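Local coordinates for PG_0823 protein (Porphyromonas gingivalis, PDB 2FSW), which probably binds DNA as a dimeric transcriptional regulator with a winged helix-turn-helix fold of the HxlR type, at residues L28-Q33 / K54-E59; F32-R37 / G42-A47. One frame throughout, in Å; residues are numbered along the deposited sequence. Where two conformers were deposited one is given.

Contact 1 of 2, residues L28-Q33 / K54-E59; sequences LLIIFQ and KMLIDE
E59 divides its side chain between two tasks: its carboxylate oxygen OE2 is hydrogen-bonded to OG1 of T27, the residue just before 28-33, while its CB and CG carry the end of I30. The closest approach across the contact is from I30 CD1 to E59 CG, 3.3 Å, nearer than such carbons normally come, so its exact value is doubtful. CB of E59 lies 3.7 Å from I30 CD1. With CG anti to the backbone N (chi1 -162°) and the chain bent at the next bond (chi2 71°), E59 lays its methylenes against I30 and still turns its acid group back to T27. On the neighbouring turn of the helix L56 presents CD2, which meets I30 CD1 at 3.8 Å and I30 CG1 at 4.1 Å, so the methyl that ends I30 is touched by two residues three positions apart. In the winged helix-turn-helix, helix 53-65 follows helix 41-47 as the second helix of the motif, in the place of the probable DNA-recognition helix, and helix 27-34 backs it from the protein interior. L63, one turn beyond E59, also packs on I30, and I48 touches it from a loop. At the exposed start of helix 53-65, K54 NZ and D58 OD1 form a salt bridge at 3.3 Å, weak as a hydrogen bond, spanning one helical turn.

Contact 2 of 2, residues F32-R37 / G42-A47; sequences FQINRR and GELKRA
Q33 and A47 make the tight part of this contact: the methyl CB of A47 lies 3.4 Å from OE1 of Q33 and 3.7 Å from CD of Q33. A bend at chi2 (-58°) folds the glutamine chain so that its amide end lies beside the alanine. Closer to the backbone, CB of Q33 meets CD2 of L44 at 3.8 Å. I34 is a looser neighbour, its CG1 4.4 Å from CG of L44, and I39 of strand 39-40 packs on both. Toward solvent the join opens further, for R37 NH1 and OE1 of the exposed E43 remain 5.2 Å apart, opposite charges without contact. The guanidinium of R37 instead turns back to the end of helix 27-34, where NE and NH2, approaching side-on, both donate to Q33 O, the bond from R37 NH2 being 2.6 Å long. That carbonyl oxygen lies in the guanidinium plane. No hydrogen bond joins the two segments; the amide lies against the A47 methyl through OE1, while NE2 is hydrogen-bonded to S9 OG and K7 O of the second subunit, and A47 adds backbone bonds to that chain, which implies that this helix pair helps to build the dimer interface.

In the fold
Both contacts start from helix 27-34, which packs through I30 on helix 53-65 in contact 1 and through Q33 and I34 on helix 41-47 in contact 2; one helix thus backs both members of the helix-turn-helix. Contact 2 touches through buried residues alone, contact 1 through buried I30 and L56 with a partly exposed E59, yet contact 1 lies about 5 Å from the centre of the chain and contact 2 about 10 Å, measured centre to centre. The inner contact touches through aliphatic carbons alone, those of E59 included; the outer adds an amide bonded to the second subunit. They also meet, since L44 CD1 lies 4.2 Å from both I30 CG2 and L56 CD2, joining three helices in one apolar core.

Contact 1 of 2, residues L28-Q33 / K54-E59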
ATOM      1  N   LEU B  28      -3.200  -6.117   0.199  1.00 55.29           N
ATOM      2  CA  LEU B  28      -2.892  -6.080   1.623  1.00 55.08           C
ATOM      3  C   LEU B  28      -4.076  -6.460   2.499  1.00 55.19           C
ATOM      4  O   LEU B  28      -3.888  -7.031   3.578  1.00 54.39           O
ATOM      5  CB  LEU B  28      -2.342  -4.703   2.025  1.00 54.56           C
ATOM      6  CG  LEU B  28      -0.940  -4.441   1.481  1.00 52.70           C
ATOM      7  CD1 LEU B  28      -0.542  -2.973   1.645  1.00 51.43           C
ATOM      8  CD2 LEU B  28       0.061  -5.391   2.168  1.00 50.68           C
ATOM      9  N   LEU B  29      -5.284  -6.130   2.034  1.00 55.10           N
ATOM     10  CA  LEU B  29      -6.518  -6.490   2.748  1.00 55.53           C
ATOM     11  C   LEU B  29      -6.753  -8.000   2.776  1.00 55.30           C
ATOM     12  O   LEU B  29      -7.196  -8.554   3.781  1.00 55.48           O
ATOM     13  CB  LEU B  29      -7.740  -5.811   2.103  1.00 56.38           C
ATOM     14  CG  LEU B  29      -8.165  -4.439   2.656  1.00 57.83           C
ATOM     15  CD1 LEU B  29      -9.235  -3.840   1.760  1.00 57.63           C
ATOM     16  CD2 LEU B  29      -8.666  -4.538   4.118  1.00 57.62           C
ATOM     17  N   ILE B  30      -6.481  -8.656   1.659  1.00 54.98           N
ATOM     18  CA  ILE B  30      -6.536 -10.109   1.592  1.00 55.32           C
ATOM     19  C   ILE B  30      -5.571 -10.736   2.608  1.00 55.28           C
ATOM     20  O   ILE B  30      -5.966 -11.617   3.383  1.00 55.28           O
ATOM     21  CB  ILE B  30      -6.305 -10.617   0.136  1.00 55.25           C
ATOM     22  CG1 ILE B  30      -7.556 -10.310  -0.701  1.00 55.81           C
ATOM     23  CG2 ILE B  30      -6.001 -12.104   0.136  1.00 55.52           C
ATOM     24  CD1 ILE B  30      -7.356 -10.238  -2.210  1.00 56.39           C
ATOM     25  N   ILE B  31      -4.327 -10.246   2.618  1.00 55.00           N
ATOM     26  CA  ILE B  31      -3.303 -10.740   3.529  1.00 54.31           C
ATOM     27  C   ILE B  31      -3.747 -10.475   4.972  1.00 54.55           C
ATOM     28  O   ILE B  31      -3.652 -11.367   5.815  1.00 53.91           O
ATOM     29  CB  ILE B  31      -1.880 -10.148   3.205  1.00 54.39           C
ATOM     30  CG1 ILE B  31      -1.414 -10.636   1.821  1.00 54.28           C
ATOM     31  CG2 ILE B  31      -0.859 -10.551   4.264  1.00 52.37           C
ATOM     32  CD1 ILE B  31      -0.140  -9.982   1.294  1.00 53.90           C
ATOM     33  N   PHE B  32      -4.274  -9.272   5.226  1.00 54.30           N
ATOM     34  CA  PHE B  32      -4.882  -8.933   6.523  1.00 54.11           C
ATOM     35  C   PHE B  32      -5.936  -9.956   6.958  1.00 54.52           C
ATOM     36  O   PHE B  32      -5.908 -10.448   8.090  1.00 54.68           O
ATOM     37  CB  PHE B  32      -5.469  -7.504   6.507  1.00 53.14           C
ATOM     38  CG  PHE B  32      -6.137  -7.088   7.809  1.00 52.26           C
ATOM     39  CD1 PHE B  32      -5.428  -7.103   9.021  1.00 51.37           C
ATOM     40  CD2 PHE B  32      -7.459  -6.647   7.818  1.00 49.54           C
ATOM     41  CE1 PHE B  32      -6.024  -6.705  10.220  1.00 49.38           C
ATOM     42  CE2 PHE B  32      -8.072  -6.244   9.012  1.00 50.00           C
ATOM     43  CZ  PHE B  32      -7.358  -6.278  10.215  1.00 51.05           C
ATOM     44  N   GLN B  33      -6.847 -10.297   6.049  1.00 55.27           N
ATOM     45  CA  GLN B  33      -7.932 -11.227   6.364  1.00 55.55           C
ATOM     46  C   GLN B  33      -7.474 -12.677   6.580  1.00 56.17           C
ATOM     47  O   GLN B  33      -7.882 -13.322   7.552  1.00 55.59           O
ATOM     48  CB  GLN B  33      -9.092 -11.117   5.354  1.00 55.52           C
ATOM     49  CG  GLN B  33      -9.990  -9.905   5.612  1.00 54.92           C
ATOM     50  CD  GLN B  33     -10.604  -9.912   7.019  1.00 56.18           C
ATOM     51  OE1 GLN B  33     -10.791 -10.970   7.633  1.00 57.08           O
ATOM     52  NE2 GLN B  33     -10.911  -8.732   7.531  1.00 55.14           N
ATOM     53  N   LYS B  54     -14.111 -11.840  -9.733  1.00 65.74           N
ATOM     54  CA  LYS B  54     -12.931 -11.674 -10.588  1.00 66.08           C
ATOM     55  C   LYS B  54     -11.756 -10.996  -9.875  1.00 65.90           C
ATOM     56  O   LYS B  54     -10.619 -11.475  -9.959  1.00 65.60           O
ATOM     57  CB  LYS B  54     -13.265 -10.931 -11.879  1.00 66.36           C
ATOM     58  CG  LYS B  54     -12.383 -11.368 -13.037  1.00 67.77           C
ATOM     59  CD  LYS B  54     -11.743 -10.186 -13.754  1.00 69.33           C
ATOM     60  CE  LYS B  54     -10.942 -10.673 -14.958  1.00 70.15           C
ATOM     61  NZ  LYS B  54      -9.910  -9.687 -15.382  1.00 70.94           N
HETATM   62  N   MSE B  55     -12.041  -9.893  -9.181  0.50 65.62           N
HETATM   63  CA  MSE B  55     -11.040  -9.197  -8.368  0.50 65.55           C
HETATM   64  C   MSE B  55     -10.336 -10.186  -7.442  0.50 65.46           C
HETATM   65  O   MSE B  55      -9.112 -10.290  -7.461  0.50 65.37           O
HETATM   66  CB  MSE B  55     -11.678  -8.069  -7.547  0.50 65.49           C
HETATM   67  CG  MSE B  55     -12.116  -6.851  -8.349  0.50 65.48           C
HETATM   68 SE   MSE B  55     -13.347  -5.713  -7.339  0.34 65.44          SE
HETATM   69  CE  MSE B  55     -14.044  -4.632  -8.819  0.50 65.24           C
ATOM     70  N   LEU B  56     -11.128 -10.939  -6.679  1.00 65.66           N
ATOM     71  CA  LEU B  56     -10.608 -11.897  -5.687  1.00 65.43           C
ATOM     72  C   LEU B  56      -9.663 -12.961  -6.254  1.00 65.36           C
ATOM     73  O   LEU B  56      -8.587 -13.178  -5.698  1.00 65.29           O
ATOM     74  CB  LEU B  56     -11.737 -12.581  -4.900  1.00 65.16           C
ATOM     75  CG  LEU B  56     -11.624 -12.767  -3.370  1.00 65.78           C
ATOM     76  CD1 LEU B  56     -12.233 -14.085  -2.913  1.00 64.34           C
ATOM     77  CD2 LEU B  56     -10.193 -12.629  -2.781  1.00 65.41           C
ATOM     78  N   ILE B  57     -10.047 -13.612  -7.352  1.00 65.64           N
ATOM     79  CA  ILE B  57      -9.266 -14.758  -7.851  1.00 65.60           C
ATOM     80  C   ILE B  57      -8.022 -14.377  -8.659  1.00 65.17           C
ATOM     81  O   ILE B  57      -7.057 -15.143  -8.706  1.00 65.14           O
ATOM     82  CB  ILE B  57     -10.120 -15.828  -8.609  1.00 65.71           C
ATOM     83  CG1 ILE B  57     -10.062 -15.665 -10.139  1.00 66.18           C
ATOM     84  CG2 ILE B  57     -11.541 -15.912  -8.063  1.00 66.76           C
ATOM     85  CD1 ILE B  57     -10.815 -14.485 -10.708  1.00 67.58           C
ATOM     86  N   ASP B  58      -8.056 -13.214  -9.307  1.00 64.83           N
ATOM     87  CA  ASP B  58      -6.863 -12.684  -9.960  1.00 64.49           C
ATOM     88  C   ASP B  58      -5.852 -12.299  -8.876  1.00 63.89           C
ATOM     89  O   ASP B  58      -4.658 -12.577  -8.994  1.00 63.53           O
ATOM     90  CB  ASP B  58      -7.202 -11.483 -10.847  1.00 64.44           C
ATOM     91  CG  ASP B  58      -8.082 -11.851 -12.034  1.00 65.92           C
ATOM     92  OD1 ASP B  58      -8.682 -10.917 -12.609  1.00 67.13           O
ATOM     93  OD2 ASP B  58      -8.180 -13.051 -12.407  1.00 65.57           O
ATOM     94  N   GLU B  59      -6.356 -11.692  -7.807  1.00 63.58           N
ATOM     95  CA  GLU B  59      -5.526 -11.308  -6.663  1.00 63.43           C
ATOM     96  C   GLU B  59      -5.005 -12.538  -5.906  1.00 62.75           C
ATOM     97  O   GLU B  59      -3.826 -12.614  -5.578  1.00 62.39           O
ATOM     98  CB  GLU B  59      -6.296 -10.356  -5.746  1.00 63.46           C
ATOM     99  CG  GLU B  59      -5.428  -9.565  -4.788  1.00 65.34           C
ATOM    100  CD  GLU B  59      -4.597  -8.508  -5.475  1.00 66.59           C
ATOM    101  OE1 GLU B  59      -5.179  -7.599  -6.112  1.00 66.83           O
ATOM    102  OE2 GLU B  59      -3.357  -8.584  -5.359  1.00 67.48           O
TER

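Contact 2 of 2, residues F32-R37 / G42-A47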
ATOM      1  N   PHE B  32      -4.274  -9.272   5.226  1.00 54.30           N
ATOM      2  CA  PHE B  32      -4.882  -8.933   6.523  1.00 54.11           C
ATOM      3  C   PHE B  32      -5.936  -9.956   6.958  1.00 54.52           C
ATOM      4  O   PHE B  32      -5.908 -10.448   8.090  1.00 54.68           O
ATOM      5  CB  PHE B  32      -5.469  -7.504   6.507  1.00 53.14           C
ATOM      6  CG  PHE B  32      -6.137  -7.088   7.809  1.00 52.26           C
ATOM      7  CD1 PHE B  32      -5.428  -7.103   9.021  1.00 51.37           C
ATOM      8  CD2 PHE B  32      -7.459  -6.647   7.818  1.00 49.54           C
ATOM      9  CE1 PHE B  32      -6.024  -6.705  10.220  1.00 49.38           C
ATOM     10  CE2 PHE B  32      -8.072  -6.244   9.012  1.00 50.00           C
ATOM     11  CZ  PHE B  32      -7.358  -6.278  10.215  1.00 51.05           C
ATOM     12  N   GLN B  33      -6.847 -10.297   6.049  1.00 55.27           N
ATOM     13  CA  GLN B  33      -7.932 -11.227   6.364  1.00 55.55           C
ATOM     14  C   GLN B  33      -7.474 -12.677   6.580  1.00 56.17           C
ATOM     15  O   GLN B  33      -7.882 -13.322   7.552  1.00 55.59           O
ATOM     16  CB  GLN B  33      -9.092 -11.117   5.354  1.00 55.52           C
ATOM     17  CG  GLN B  33      -9.990  -9.905   5.612  1.00 54.92           C
ATOM     18  CD  GLN B  33     -10.604  -9.912   7.019  1.00 56.18           C
ATOM     19  OE1 GLN B  33     -10.791 -10.970   7.633  1.00 57.08           O
ATOM     20  NE2 GLN B  33     -10.911  -8.732   7.531  1.00 55.14           N
ATOM     21  N   ILE B  34      -6.616 -13.177   5.695  1.00 56.77           N
ATOM     22  CA  ILE B  34      -6.005 -14.488   5.928  1.00 57.90           C
ATOM     23  C   ILE B  34      -5.304 -14.515   7.299  1.00 58.49           C
ATOM     24  O   ILE B  34      -5.627 -15.360   8.143  1.00 58.59           O
ATOM     25  CB  ILE B  34      -5.038 -14.907   4.798  1.00 57.65           C
ATOM     26  CG1 ILE B  34      -5.787 -15.019   3.456  1.00 58.10           C
ATOM     27  CG2 ILE B  34      -4.380 -16.242   5.139  1.00 57.63           C
ATOM     28  CD1 ILE B  34      -4.849 -15.032   2.225  1.00 58.02           C
ATOM     29  N   ASN B  35      -4.374 -13.581   7.523  1.00 59.07           N
ATOM     30  CA  ASN B  35      -3.678 -13.455   8.800  1.00 60.36           C
ATOM     31  C   ASN B  35      -2.962 -14.774   9.156  1.00 60.93           C
ATOM     32  O   ASN B  35      -2.269 -15.358   8.320  1.00 60.02           O
ATOM     33  CB  ASN B  35      -4.657 -13.007   9.906  1.00 60.58           C
ATOM     34  CG  ASN B  35      -4.081 -11.911  10.810  1.00 62.86           C
ATOM     35  OD1 ASN B  35      -4.326 -10.704  10.597  1.00 64.93           O
ATOM     36  ND2 ASN B  35      -3.327 -12.320  11.827  1.00 61.29           N
ATOM     37  N   ARG B  36      -3.164 -15.248  10.380  1.00 62.46           N
ATOM     38  CA  ARG B  36      -2.434 -16.393  10.914  1.00 63.83           C
ATOM     39  C   ARG B  36      -3.304 -17.627  11.026  1.00 64.13           C
ATOM     40  O   ARG B  36      -3.081 -18.483  11.881  1.00 64.84           O
ATOM     41  CB  ARG B  36      -1.860 -16.050  12.281  1.00 64.29           C
ATOM     42  CG  ARG B  36      -0.793 -15.000  12.222  1.00 66.84           C
ATOM     43  CD  ARG B  36      -0.333 -14.627  13.611  1.00 70.81           C
ATOM     44  NE  ARG B  36       0.230 -13.287  13.582  1.00 74.52           N
ATOM     45  CZ  ARG B  36       1.495 -13.015  13.290  1.00 75.61           C
ATOM     46  NH1 ARG B  36       2.342 -14.007  13.019  1.00 75.39           N
ATOM     47  NH2 ARG B  36       1.904 -11.750  13.272  1.00 75.74           N
ATOM     48  N   ARG B  37      -4.299 -17.710  10.158  1.00 64.15           N
ATOM     49  CA  ARG B  37      -5.223 -18.818  10.179  1.00 64.06           C
ATOM     50  C   ARG B  37      -5.463 -19.370   8.782  1.00 63.90           C
ATOM     51  O   ARG B  37      -4.895 -18.891   7.801  1.00 63.33           O
ATOM     52  CB  ARG B  37      -6.539 -18.428  10.882  1.00 64.18           C
ATOM     53  CG  ARG B  37      -7.163 -17.109  10.477  1.00 63.48           C
ATOM     54  CD  ARG B  37      -7.975 -17.209   9.206  1.00 63.83           C
ATOM     55  NE  ARG B  37      -8.479 -15.889   8.819  1.00 64.95           N
ATOM     56  CZ  ARG B  37      -9.691 -15.423   9.125  1.00 65.84           C
ATOM     57  NH1 ARG B  37     -10.549 -16.167   9.810  1.00 65.39           N
ATOM     58  NH2 ARG B  37     -10.053 -14.205   8.739  1.00 66.52           N
ATOM     59  N   GLY B  42     -14.693 -18.846   0.349  1.00 65.22           N
ATOM     60  CA  GLY B  42     -15.994 -18.226   0.597  1.00 65.02           C
ATOM     61  C   GLY B  42     -16.011 -17.336   1.824  1.00 65.05           C
ATOM     62  O   GLY B  42     -16.631 -16.277   1.807  1.00 64.72           O
ATOM     63  N   GLU B  43     -15.347 -17.779   2.894  1.00 65.26           N
ATOM     64  CA  GLU B  43     -15.189 -16.968   4.103  1.00 65.99           C
ATOM     65  C   GLU B  43     -14.379 -15.702   3.796  1.00 65.62           C
ATOM     66  O   GLU B  43     -14.722 -14.613   4.269  1.00 65.42           O
ATOM     67  CB  GLU B  43     -14.499 -17.768   5.210  1.00 65.88           C
ATOM     68  CG  GLU B  43     -15.403 -18.685   6.010  1.00 67.21           C
ATOM     69  CD  GLU B  43     -14.631 -19.613   6.953  1.00 67.61           C
ATOM     70  OE1 GLU B  43     -13.372 -19.573   6.983  1.00 69.25           O
ATOM     71  OE2 GLU B  43     -15.296 -20.401   7.665  1.00 70.16           O
ATOM     72  N   LEU B  44     -13.327 -15.864   2.988  1.00 65.66           N
ATOM     73  CA  LEU B  44     -12.427 -14.769   2.602  1.00 65.77           C
ATOM     74  C   LEU B  44     -13.218 -13.715   1.836  1.00 65.91           C
ATOM     75  O   LEU B  44     -13.159 -12.531   2.161  1.00 65.50           O
ATOM     76  CB  LEU B  44     -11.262 -15.293   1.749  1.00 65.44           C
ATOM     77  CG  LEU B  44      -9.836 -14.710   1.848  1.00 66.44           C
ATOM     78  CD1 LEU B  44      -9.074 -14.931   0.536  1.00 64.93           C
ATOM     79  CD2 LEU B  44      -9.776 -13.236   2.261  1.00 64.66           C
ATOM     80  N   LYS B  45     -13.991 -14.155   0.844  1.00 66.38           N
ATOM     81  CA  LYS B  45     -14.834 -13.242   0.066  1.00 66.68           C
ATOM     82  C   LYS B  45     -15.834 -12.486   0.939  1.00 66.77           C
ATOM     83  O   LYS B  45     -16.051 -11.286   0.742  1.00 67.13           O
ATOM     84  CB  LYS B  45     -15.566 -13.973  -1.061  1.00 66.67           C
ATOM     85  CG  LYS B  45     -16.035 -13.022  -2.144  1.00 67.08           C
ATOM     86  CD  LYS B  45     -16.939 -13.690  -3.139  1.00 68.04           C
ATOM     87  CE  LYS B  45     -17.870 -12.668  -3.759  1.00 68.42           C
ATOM     88  NZ  LYS B  45     -19.048 -13.338  -4.360  1.00 71.10           N
ATOM     89  N   ARG B  46     -16.432 -13.186   1.903  1.00 66.66           N
ATOM     90  CA  ARG B  46     -17.351 -12.550   2.852  1.00 66.72           C
ATOM     91  C   ARG B  46     -16.645 -11.655   3.876  1.00 66.25           C
ATOM     92  O   ARG B  46     -17.268 -10.750   4.434  1.00 66.02           O
ATOM     93  CB  ARG B  46     -18.235 -13.589   3.544  1.00 66.61           C
ATOM     94  CG  ARG B  46     -19.488 -13.950   2.739  1.00 67.63           C
ATOM     95  CD  ARG B  46     -20.389 -14.914   3.489  1.00 67.76           C
ATOM     96  NE  ARG B  46     -19.676 -16.128   3.888  1.00 70.65           N
ATOM     97  CZ  ARG B  46     -19.625 -17.256   3.180  1.00 71.09           C
ATOM     98  NH1 ARG B  46     -20.248 -17.355   2.010  1.00 70.64           N
ATOM     99  NH2 ARG B  46     -18.936 -18.294   3.648  1.00 71.20           N
ATOM    100  N   ALA B  47     -15.351 -11.899   4.107  1.00 66.03           N
ATOM    101  CA  ALA B  47     -14.538 -11.062   4.994  1.00 65.54           C
ATOM    102  C   ALA B  47     -14.138  -9.717   4.355  1.00 65.62           C
ATOM    103  O   ALA B  47     -13.686  -8.801   5.051  1.00 65.73           O
ATOM    104  CB  ALA B  47     -13.316 -11.829   5.476  1.00 65.51           C
TER